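Local coordinates for amphoterin-induced protein 1 (Mus musculus, PDB 2XOT) that promotes growth and fasciculation of neurites from cultured hippocampal neurons and may mediate homophilic and heterophilic cell-cell interaction, at residues I22-K27 / L43-H48; P31-S36 / N49-L54; N74-I79 / L93-N98. All blocks are in the same frame, centred on the assembly; numbering follows the deposited sequence.

All three contacts lie at the N-terminal end of the leucine-rich repeat domain, the part through which the protein dimerises. Contact 1 joins strands 22-24 and 43-45, neighbours in the long sheet on which segment 93-98 of contact 3 also starts. Segments 49-54 and 74-79 lie past the strands of that sheet, and their short strands 53-54 and 78-79 pair with each other. The centres of contacts 1 and 2 are about 11 Å apart, as are those of contacts 2 and 3; contacts 1 and 3 are about 14 Å apart. Along the chain contacts 1 and 2 interlock and contact 3 follows. Contacts 1 and 2 tie the cap to the first repeat; contact 3 joins the second to the third.

Contact 1. Residues I22-K27 / L43-H48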
loop_
_atom_site.group_PDB
_atom_site.type_symbol
_atom_site.label_atom_id
_atom_site.label_comp_id
_atom_site.label_asym_id
_atom_site.label_seq_id
_atom_site.Cartn_x
_atom_site.Cartn_y
_atom_site.Cartn_z
ATOM N N ILE B 22 -15.784 2.074 -1.172
ATOM C CA ILE B 22 -15.466 1.211 -2.312
ATOM C C ILE B 22 -16.657 1.009 -3.277
ATOM O O ILE B 22 -17.721 0.566 -2.860
ATOM C CB ILE B 22 -15.019 -0.172 -1.821
ATOM C CG1 ILE B 22 -13.670 -0.045 -1.087
ATOM C CG2 ILE B 22 -14.928 -1.179 -2.998
ATOM C CD1 ILE B 22 -13.126 -1.362 -0.607
ATOM N N LEU B 23 -16.469 1.329 -4.564
ATOM C CA LEU B 23 -17.491 1.016 -5.578
ATOM C C LEU B 23 -16.986 -0.168 -6.350
ATOM O O LEU B 23 -15.924 -0.099 -6.929
ATOM C CB LEU B 23 -17.720 2.169 -6.559
ATOM C CG LEU B 23 -18.306 3.516 -6.113
ATOM C CD1 LEU B 23 -19.240 4.055 -7.195
ATOM C CD2 LEU B 23 -18.960 3.503 -4.732
ATOM N N SER B 24 -17.727 -1.257 -6.339
ATOM C CA SER B 24 -17.394 -2.430 -7.158
ATOM C C SER B 24 -18.420 -2.494 -8.294
ATOM O O SER B 24 -19.577 -2.810 -8.046
ATOM C CB SER B 24 -17.449 -3.701 -6.287
ATOM O OG SER B 24 -17.086 -4.887 -7.001
ATOM N N CYS B 25 -17.996 -2.168 -9.521
ATOM C CA CYS B 25 -18.895 -2.132 -10.677
ATOM C C CYS B 25 -18.367 -3.026 -11.830
ATOM O O CYS B 25 -18.468 -2.680 -13.016
ATOM C CB CYS B 25 -19.076 -0.688 -11.153
ATOM S SG CYS B 25 -19.153 0.586 -9.871
ATOM N N SER B 26 -17.815 -4.183 -11.463
ATOM C CA SER B 26 -17.106 -5.036 -12.396
ATOM C C SER B 26 -18.037 -6.054 -13.019
ATOM O O SER B 26 -19.050 -6.426 -12.419
ATOM C CB SER B 26 -15.966 -5.770 -11.677
ATOM O OG SER B 26 -16.461 -6.790 -10.836
ATOM N N LYS B 27 -17.644 -6.511 -14.206
ATOM C CA LYS B 27 -18.293 -7.595 -14.947
ATOM C C LYS B 27 -19.795 -7.410 -15.200
ATOM O O LYS B 27 -20.582 -8.345 -15.078
ATOM C CB LYS B 27 -17.972 -8.953 -14.313
ATOM C CG LYS B 27 -18.112 -10.098 -15.280
ATOM C CD LYS B 27 -17.525 -11.371 -14.740
ATOM C CE LYS B 27 -18.279 -12.578 -15.247
ATOM N NZ LYS B 27 -17.556 -13.868 -14.892
ATOM N N LEU B 43 -11.798 3.550 -3.903
ATOM C CA LEU B 43 -11.434 2.546 -4.923
ATOM C C LEU B 43 -12.613 2.392 -5.854
ATOM O O LEU B 43 -13.759 2.291 -5.403
ATOM C CB LEU B 43 -11.075 1.198 -4.290
ATOM C CG LEU B 43 -10.609 0.022 -5.164
ATOM C CD1 LEU B 43 -9.465 -0.734 -4.486
ATOM C CD2 LEU B 43 -11.710 -0.955 -5.443
ATOM N N LEU B 44 -12.336 2.443 -7.149
ATOM C CA LEU B 44 -13.342 2.250 -8.172
ATOM C C LEU B 44 -12.925 1.096 -9.068
ATOM O O LEU B 44 -11.882 1.165 -9.766
ATOM C CB LEU B 44 -13.500 3.563 -8.948
ATOM C CG LEU B 44 -14.462 3.579 -10.133
ATOM C CD1 LEU B 44 -15.833 3.074 -9.699
ATOM C CD2 LEU B 44 -14.496 5.002 -10.702
ATOM N N ASP B 45 -13.720 0.028 -9.049
ATOM C CA ASP B 45 -13.439 -1.172 -9.852
ATOM C C ASP B 45 -14.409 -1.286 -11.008
ATOM O O ASP B 45 -15.556 -1.649 -10.777
ATOM C CB ASP B 45 -13.565 -2.438 -8.987
ATOM C CG ASP B 45 -13.222 -3.700 -9.743
ATOM O OD1 ASP B 45 -12.796 -3.655 -10.919
ATOM O OD2 ASP B 45 -13.371 -4.773 -9.140
ATOM N N LEU B 46 -13.931 -0.977 -12.225
ATOM C CA LEU B 46 -14.720 -1.048 -13.451
ATOM C C LEU B 46 -14.109 -2.087 -14.374
ATOM O O LEU B 46 -14.254 -2.015 -15.605
ATOM C CB LEU B 46 -14.732 0.293 -14.152
ATOM C CG LEU B 46 -15.559 1.370 -13.451
ATOM C CD1 LEU B 46 -15.017 2.744 -13.760
ATOM C CD2 LEU B 46 -17.038 1.215 -13.846
ATOM N N SER B 47 -13.411 -3.051 -13.785
ATOM C CA SER B 47 -12.762 -4.076 -14.557
ATOM C C SER B 47 -13.791 -5.027 -15.169
ATOM O O SER B 47 -14.937 -5.080 -14.716
ATOM C CB SER B 47 -11.743 -4.840 -13.695
ATOM O OG SER B 47 -12.375 -5.507 -12.631
ATOM N N HIS B 48 -13.367 -5.731 -16.218
ATOM C CA HIS B 48 -14.170 -6.685 -16.963
ATOM C C HIS B 48 -15.473 -6.051 -17.470
ATOM O O HIS B 48 -16.562 -6.578 -17.246
ATOM C CB HIS B 48 -14.457 -7.941 -16.138
ATOM C CG HIS B 48 -13.242 -8.726 -15.764
ATOM N ND1 HIS B 48 -12.611 -9.591 -16.630
ATOM C CD2 HIS B 48 -12.565 -8.809 -14.596
ATOM C CE1 HIS B 48 -11.590 -10.165 -16.014
ATOM N NE2 HIS B 48 -11.542 -9.707 -14.776
HETATM O O HOH W 1 -14.518 -5.725 -6.653
#
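Ile22 lies alongside Leu43, the two side chains pointing the same way, with Ile22 CG2 4.0 Å from Leu43 CD2; Tyr142 of the second subunit packs against Ile22. On the other face Leu44 CD1 reaches Leu23 CB at 3.8 Å and also meets Cys25 SG, which forms a disulfide with Cys16. Leucines suit this side because it is buried and apolar. The backbones run parallel: Leu23 N donates to Leu43 O at 3.0 Å, Asp45 N to Leu23 O, and Cys25 N to Asp45 O at 2.8 Å. This is the junction of the N-terminal cap (LRRNT) with the first leucine-rich repeat, the cap strand extending the sheet of the solenoid. Past the strands, Lys27 N still bonds to Ser47 O. Asp45 CG stands opposite its own backbone N (chi1 -177°) and leans along the chain toward Ser47. Its OD1 accepts twice there, from Ser47 OG through the syn lone pair at 2.6 Å and from Ser47 N in an Asx turn at 3.0 Å. Its OD2 takes a proton from a water that also bonds Ser24 OG. Replacing Asp45 with a leucine would probably leave Ser47 N and OG without their acceptor and break the water bridge to Ser24. Ser26 CB sits 3.8 Å from Asp45 OD2, while Ser26 OG hydrogen-bonds His48 NE2 of the second subunit; His48 makes the same bond to Ser26 there.

Contact 2. Residues P31-S36 / N49-L54; sequences PNVPQS and NNLSRL. With NAG (2-acetamido-2-deoxy-beta-D-glucopyranose), chain D.
Pro31 to Val33 runs past Asn50 to Leu54 at about 46°, the two backbones coming nearest where the CA of Pro31 lies 4.6 Å from the CA of Asn50. No direct hydrogen bond joins the two segments, so this is a meeting of loops, bridged by water and packed through aliphatic groups. It belongs to the leucine-rich repeat solenoid: 31-36 falls in the N-terminal cap region, and 49-54 is the turn of the first repeat that leads from the sheet to the short strand 53-54, which pairs with strand 78-79 of the next repeat. Leu51 carries the apolar part. Its CG lies opposite the carbonyl carbon (chi1 -59°), and its CD2 branch lies 3.6 Å from Pro31 C, with Val33 CG2 4.3 Å away. Val33 CG2 thus meets the ends of both leucines, Leu51 CD2 and, at 4.5 Å, Leu54 CD1, and a short branched side chain suffices there. Pro31, lacking an N-H, still offers its carbonyl, and two waters use it. One lies 3.0 Å from Pro31 O, to which it can donate, and accepts from Ser52 N. The other lies 2.9 Å from Pro31 O and 2.7 Å from Ser52 OG, with a weak, long bond to Asn50 O. With further acceptors nearby, each water probably cannot serve all of them at once. Asn50, Leu51 and Ser52 form an N-linked glycosylation sequon, and the asparagine, partly exposed, holds the sugar outside this packing: Asn50 ND2 is linked covalently to C1 of the NAG, a bond stretched to 2.1 Å in the model.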
loop_
_atom_site.group_PDB
_atom_site.type_symbol
_atom_site.label_atom_id
_atom_site.label_comp_id
_atom_site.label_asym_id
_atom_site.label_seq_id
_atom_site.Cartn_x
_atom_site.Cartn_y
_atom_site.Cartn_z
ATOM N N PRO B 31 -20.744 -0.306 -21.278
ATOM C CA PRO B 31 -20.053 0.364 -22.359
ATOM C C PRO B 31 -19.607 1.780 -21.991
ATOM O O PRO B 31 -18.809 2.368 -22.702
ATOM C CB PRO B 31 -21.112 0.386 -23.454
ATOM C CG PRO B 31 -22.354 0.590 -22.738
ATOM C CD PRO B 31 -22.199 -0.111 -21.394
ATOM N N ASN B 32 -20.120 2.324 -20.896
ATOM C CA ASN B 32 -19.705 3.638 -20.406
ATOM C C ASN B 32 -19.565 3.576 -18.905
ATOM O O ASN B 32 -20.107 2.672 -18.278
ATOM C CB ASN B 32 -20.757 4.691 -20.731
ATOM C CG ASN B 32 -21.041 4.802 -22.233
ATOM O OD1 ASN B 32 -20.232 5.354 -22.986
ATOM N ND2 ASN B 32 -22.197 4.286 -22.665
ATOM N N VAL B 33 -18.875 4.555 -18.323
ATOM C CA VAL B 33 -18.697 4.614 -16.868
ATOM C C VAL B 33 -20.028 4.996 -16.214
ATOM O O VAL B 33 -20.710 5.895 -16.712
ATOM C CB VAL B 33 -17.654 5.682 -16.460
ATOM C CG1 VAL B 33 -17.421 5.645 -14.955
ATOM C CG2 VAL B 33 -16.315 5.504 -17.215
ATOM N N PRO B 34 -20.409 4.332 -15.098
ATOM C CA PRO B 34 -21.578 4.767 -14.332
ATOM C C PRO B 34 -21.655 6.269 -14.052
ATOM O O PRO B 34 -20.658 6.890 -13.643
ATOM C CB PRO B 34 -21.423 3.998 -13.022
ATOM C CG PRO B 34 -20.831 2.712 -13.447
ATOM C CD PRO B 34 -19.825 3.115 -14.509
ATOM N N GLN B 35 -22.842 6.842 -14.263
ATOM C CA GLN B 35 -23.093 8.265 -13.988
ATOM C C GLN B 35 -23.076 8.597 -12.495
ATOM O O GLN B 35 -23.425 7.768 -11.666
ATOM C CB GLN B 35 -24.458 8.663 -14.559
ATOM C CG GLN B 35 -24.494 8.801 -16.083
ATOM C CD GLN B 35 -25.792 9.461 -16.580
ATOM O OE1 GLN B 35 -26.714 8.772 -17.053
ATOM N NE2 GLN B 35 -25.870 10.797 -16.460
ATOM N N SER B 36 -22.705 9.833 -12.168
ATOM C CA SER B 36 -22.815 10.373 -10.812
ATOM C C SER B 36 -22.026 9.536 -9.810
ATOM O O SER B 36 -22.575 8.982 -8.845
ATOM C CB SER B 36 -24.295 10.532 -10.383
ATOM O OG SER B 36 -24.882 11.677 -11.002
ATOM N N ASN B 49 -15.355 -4.918 -18.150
ATOM C CA ASN B 49 -16.516 -4.264 -18.765
ATOM C C ASN B 49 -16.229 -4.051 -20.258
ATOM O O ASN B 49 -15.358 -4.720 -20.828
ATOM C CB ASN B 49 -16.831 -2.942 -18.035
ATOM C CG ASN B 49 -17.625 -3.144 -16.778
ATOM O OD1 ASN B 49 -17.221 -2.728 -15.684
ATOM N ND2 ASN B 49 -18.767 -3.780 -16.917
ATOM N N ASN B 50 -16.968 -3.140 -20.886
ATOM C CA ASN B 50 -16.830 -2.890 -22.314
ATOM C C ASN B 50 -16.414 -1.495 -22.643
ATOM O O ASN B 50 -16.678 -1.034 -23.720
ATOM C CB ASN B 50 -18.156 -3.165 -22.997
ATOM C CG ASN B 50 -18.379 -4.614 -23.207
ATOM O OD1 ASN B 50 -18.076 -5.443 -22.339
ATOM N ND2 ASN B 50 -18.877 -4.952 -24.392
ATOM N N LEU B 51 -15.752 -0.821 -21.724
ATOM C CA LEU B 51 -15.379 0.550 -21.961
ATOM C C LEU B 51 -14.411 0.531 -23.135
ATOM O O LEU B 51 -13.581 -0.401 -23.243
ATOM C CB LEU B 51 -14.748 1.150 -20.713
ATOM C CG LEU B 51 -15.644 1.138 -19.470
ATOM C CD1 LEU B 51 -14.840 1.578 -18.206
ATOM C CD2 LEU B 51 -16.882 2.048 -19.662
ATOM N N SER B 52 -14.573 1.499 -24.047
ATOM C CA SER B 52 -13.697 1.642 -25.215
ATOM C C SER B 52 -12.917 2.950 -25.207
ATOM O O SER B 52 -11.892 3.081 -25.867
ATOM C CB SER B 52 -14.522 1.544 -26.499
ATOM O OG SER B 52 -15.581 2.487 -26.496
ATOM N N ARG B 53 -13.417 3.927 -24.473
ATOM C CA ARG B 53 -12.812 5.255 -24.435
ATOM C C ARG B 53 -12.881 5.742 -23.008
ATOM O O ARG B 53 -13.889 5.526 -22.340
ATOM C CB ARG B 53 -13.587 6.219 -25.350
ATOM C CG ARG B 53 -13.603 5.804 -26.818
ATOM C CD ARG B 53 -14.355 6.817 -27.685
ATOM N NE ARG B 53 -13.586 8.054 -27.870
ATOM C CZ ARG B 53 -12.572 8.186 -28.722
ATOM N NH1 ARG B 53 -12.184 7.170 -29.481
ATOM N NH2 ARG B 53 -11.939 9.335 -28.823
ATOM N N LEU B 54 -11.814 6.370 -22.526
ATOM C CA LEU B 54 -11.869 7.083 -21.251
ATOM C C LEU B 54 -11.824 8.548 -21.637
ATOM O O LEU B 54 -10.760 9.077 -21.939
ATOM C CB LEU B 54 -10.705 6.689 -20.319
ATOM C CG LEU B 54 -10.842 7.016 -18.829
ATOM C CD1 LEU B 54 -12.001 6.241 -18.226
ATOM C CD2 LEU B 54 -9.558 6.684 -18.091
HETATM C C1 NAG D . -19.560 -6.983 -24.407
HETATM C C2 NAG D . -20.775 -6.920 -25.309
HETATM C C3 NAG D . -20.856 -8.241 -26.068
HETATM C C4 NAG D . -19.517 -8.599 -26.716
HETATM C C5 NAG D . -18.307 -8.355 -25.816
HETATM C C6 NAG D . -17.020 -8.384 -26.628
HETATM C C7 NAG D . -22.719 -5.589 -24.585
HETATM C C8 NAG D . -23.880 -5.487 -23.645
HETATM N N2 NAG D . -21.941 -6.666 -24.472
HETATM O O3 NAG D . -21.847 -8.143 -27.065
HETATM O O4 NAG D . -19.493 -9.973 -27.020
HETATM O O5 NAG D . -18.393 -7.104 -25.187
HETATM O O6 NAG D . -16.545 -9.706 -26.721
HETATM O O7 NAG D . -22.535 -4.704 -25.408
HETATM O O HOH W 2 -16.348 3.736 -23.697
HETATM O O HOH W 3 -17.924 1.602 -25.383
#

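Contact 3. Residues N74-I79 / L93-N98; sequences NHLNFI and LDLSSN. With NAG (2-acetamido-2-deoxy-beta-D-glucopyranose), chain D.
Asn74 ND2 is held by two backbone carbonyls, those of Leu46 and Leu71, while Asn74 OD1 accepts from Leu51 N, so this buried amide is satisfied on both ends by the turns around it. Across the contact its backbone N makes one weak bond to Ser97 O, at 3.4 Å and bent to 125°. Asn74 and Asn98 occupy equivalent positions in successive repeats, the asparagine ladder characteristic of leucine-rich repeats. The side chain of Asn98 lies beside Leu76, the two pointing the same way. Leucines fill the interior: Leu76 and Leu95 cross at about a right angle, Leu76 CD1 only 3.5 Å from Leu95 CD2, a tight fit. Leu95 also meets Ile79 tip to tip, CD1 to CD1 at 4.0 Å. Leu95 CG stands opposite its carbonyl carbon (chi1 -79°), which sends both methyls toward segment 74-79. At the outer side His75 turns an edge to the sugar on Asn50: NAG O5 lies at the ring edge, in its plane, 3.4 Å from His75 CE1, while His99 lies against the ring. The leucine and isoleucine methyls thus supply the apolar interior between these repeats, while the Asn74 amide satisfies backbone groups of the turns.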
loop_
_atom_site.group_PDB
_atom_site.type_symbol
_atom_site.label_atom_id
_atom_site.label_comp_id
_atom_site.label_asym_id
_atom_site.label_seq_id
_atom_site.Cartn_x
_atom_site.Cartn_y
_atom_site.Cartn_z
ATOM N N ASN B 74 -11.034 -4.408 -20.228
ATOM C CA ASN B 74 -12.021 -3.659 -20.990
ATOM C C ASN B 74 -11.530 -3.667 -22.438
ATOM O O ASN B 74 -10.655 -4.477 -22.770
ATOM C CB ASN B 74 -12.144 -2.252 -20.399
ATOM C CG ASN B 74 -13.105 -2.206 -19.248
ATOM O OD1 ASN B 74 -14.303 -2.185 -19.456
ATOM N ND2 ASN B 74 -12.592 -2.190 -18.026
ATOM N N HIS B 75 -12.091 -2.806 -23.293
ATOM C CA HIS B 75 -11.628 -2.697 -24.676
ATOM C C HIS B 75 -11.072 -1.315 -24.946
ATOM O O HIS B 75 -11.257 -0.787 -26.036
ATOM C CB HIS B 75 -12.763 -2.943 -25.675
ATOM C CG HIS B 75 -13.623 -4.113 -25.352
ATOM N ND1 HIS B 75 -14.984 -4.105 -25.564
ATOM C CD2 HIS B 75 -13.326 -5.331 -24.843
ATOM C CE1 HIS B 75 -15.492 -5.263 -25.184
ATOM N NE2 HIS B 75 -14.505 -6.030 -24.756
ATOM N N LEU B 76 -10.392 -0.729 -23.963
ATOM C CA LEU B 76 -9.953 0.651 -24.051
ATOM C C LEU B 76 -8.947 0.811 -25.183
ATOM O O LEU B 76 -7.912 0.175 -25.174
ATOM C CB LEU B 76 -9.346 1.125 -22.713
ATOM C CG LEU B 76 -10.281 1.391 -21.526
ATOM C CD1 LEU B 76 -9.516 1.768 -20.253
ATOM C CD2 LEU B 76 -11.281 2.493 -21.841
ATOM N N ASN B 77 -9.278 1.639 -26.176
ATOM C CA ASN B 77 -8.306 2.024 -27.207
ATOM C C ASN B 77 -8.021 3.529 -27.254
ATOM O O ASN B 77 -7.280 3.997 -28.109
ATOM C CB ASN B 77 -8.747 1.507 -28.560
ATOM C CG ASN B 77 -10.098 2.006 -28.951
ATOM O OD1 ASN B 77 -10.473 3.122 -28.630
ATOM N ND2 ASN B 77 -10.845 1.175 -29.638
ATOM N N PHE B 78 -8.586 4.289 -26.320
ATOM C CA PHE B 78 -8.410 5.730 -26.319
ATOM C C PHE B 78 -8.502 6.303 -24.912
ATOM O O PHE B 78 -9.404 5.952 -24.177
ATOM C CB PHE B 78 -9.457 6.394 -27.217
ATOM C CG PHE B 78 -9.566 7.865 -26.989
ATOM C CD1 PHE B 78 -8.694 8.738 -27.623
ATOM C CD2 PHE B 78 -10.485 8.375 -26.089
ATOM C CE1 PHE B 78 -8.754 10.099 -27.389
ATOM C CE2 PHE B 78 -10.548 9.741 -25.846
ATOM C CZ PHE B 78 -9.682 10.600 -26.507
ATOM N N ILE B 79 -7.559 7.176 -24.541
ATOM C CA ILE B 79 -7.581 7.868 -23.247
ATOM C C ILE B 79 -7.373 9.330 -23.510
ATOM O O ILE B 79 -6.404 9.708 -24.170
ATOM C CB ILE B 79 -6.440 7.388 -22.304
ATOM C CG1 ILE B 79 -6.561 5.887 -22.028
ATOM C CG2 ILE B 79 -6.460 8.154 -20.978
ATOM C CD1 ILE B 79 -5.296 5.272 -21.557
ATOM N N LEU B 93 -3.145 2.559 -10.659
ATOM C CA LEU B 93 -3.956 2.597 -11.894
ATOM C C LEU B 93 -3.728 1.319 -12.688
ATOM O O LEU B 93 -2.622 1.066 -13.134
ATOM C CB LEU B 93 -3.606 3.833 -12.753
ATOM C CG LEU B 93 -4.277 3.993 -14.138
ATOM C CD1 LEU B 93 -5.817 4.044 -14.055
ATOM C CD2 LEU B 93 -3.759 5.268 -14.844
ATOM N N ASP B 94 -4.776 0.526 -12.882
ATOM C CA ASP B 94 -4.692 -0.714 -13.684
ATOM C C ASP B 94 -5.385 -0.542 -15.055
ATOM O O ASP B 94 -6.622 -0.438 -15.132
ATOM C CB ASP B 94 -5.323 -1.857 -12.899
ATOM C CG ASP B 94 -5.060 -3.214 -13.510
ATOM O OD1 ASP B 94 -4.487 -3.288 -14.622
ATOM O OD2 ASP B 94 -5.450 -4.228 -12.864
ATOM N N LEU B 95 -4.565 -0.515 -16.109
ATOM C CA LEU B 95 -5.002 -0.408 -17.512
ATOM C C LEU B 95 -4.582 -1.642 -18.295
ATOM O O LEU B 95 -4.532 -1.621 -19.523
ATOM C CB LEU B 95 -4.405 0.857 -18.134
ATOM C CG LEU B 95 -5.156 2.158 -17.757
ATOM C CD1 LEU B 95 -4.360 3.424 -18.180
ATOM C CD2 LEU B 95 -6.571 2.207 -18.367
ATOM N N SER B 96 -4.287 -2.724 -17.569
ATOM C CA SER B 96 -3.848 -3.971 -18.161
ATOM C C SER B 96 -5.004 -4.646 -18.878
ATOM O O SER B 96 -6.149 -4.413 -18.545
ATOM C CB SER B 96 -3.295 -4.923 -17.088
ATOM O OG SER B 96 -4.303 -5.312 -16.152
ATOM N N SER B 97 -4.678 -5.491 -19.848
ATOM C CA SER B 97 -5.662 -6.297 -20.597
ATOM C C SER B 97 -6.721 -5.407 -21.255
ATOM O O SER B 97 -7.921 -5.554 -21.026
ATOM C CB SER B 97 -6.280 -7.382 -19.732
ATOM O OG SER B 97 -5.288 -8.298 -19.286
ATOM N N ASN B 98 -6.225 -4.471 -22.050
ATOM C CA ASN B 98 -7.059 -3.511 -22.814
ATOM C C ASN B 98 -6.556 -3.472 -24.266
ATOM O O ASN B 98 -5.783 -4.334 -24.667
ATOM C CB ASN B 98 -7.010 -2.127 -22.153
ATOM C CG ASN B 98 -8.083 -1.947 -21.098
ATOM O OD1 ASN B 98 -7.795 -1.803 -19.902
ATOM N ND2 ASN B 98 -9.331 -1.948 -21.534
HETATM C C1 NAG D . -19.560 -6.983 -24.407
HETATM C C2 NAG D . -20.775 -6.920 -25.309
HETATM C C3 NAG D . -20.856 -8.241 -26.068
HETATM C C4 NAG D . -19.517 -8.599 -26.716
HETATM C C5 NAG D . -18.307 -8.355 -25.816
HETATM C C6 NAG D . -17.020 -8.384 -26.628
HETATM C C7 NAG D . -22.719 -5.589 -24.585
HETATM C C8 NAG D . -23.880 -5.487 -23.645
HETATM N N2 NAG D . -21.941 -6.666 -24.472
HETATM O O3 NAG D . -21.847 -8.143 -27.065
HETATM O O4 NAG D . -19.493 -9.973 -27.020
HETATM O O5 NAG D . -18.393 -7.104 -25.187
HETATM O O6 NAG D . -16.545 -9.706 -26.721
HETATM O O7 NAG D . -22.535 -4.704 -25.408
#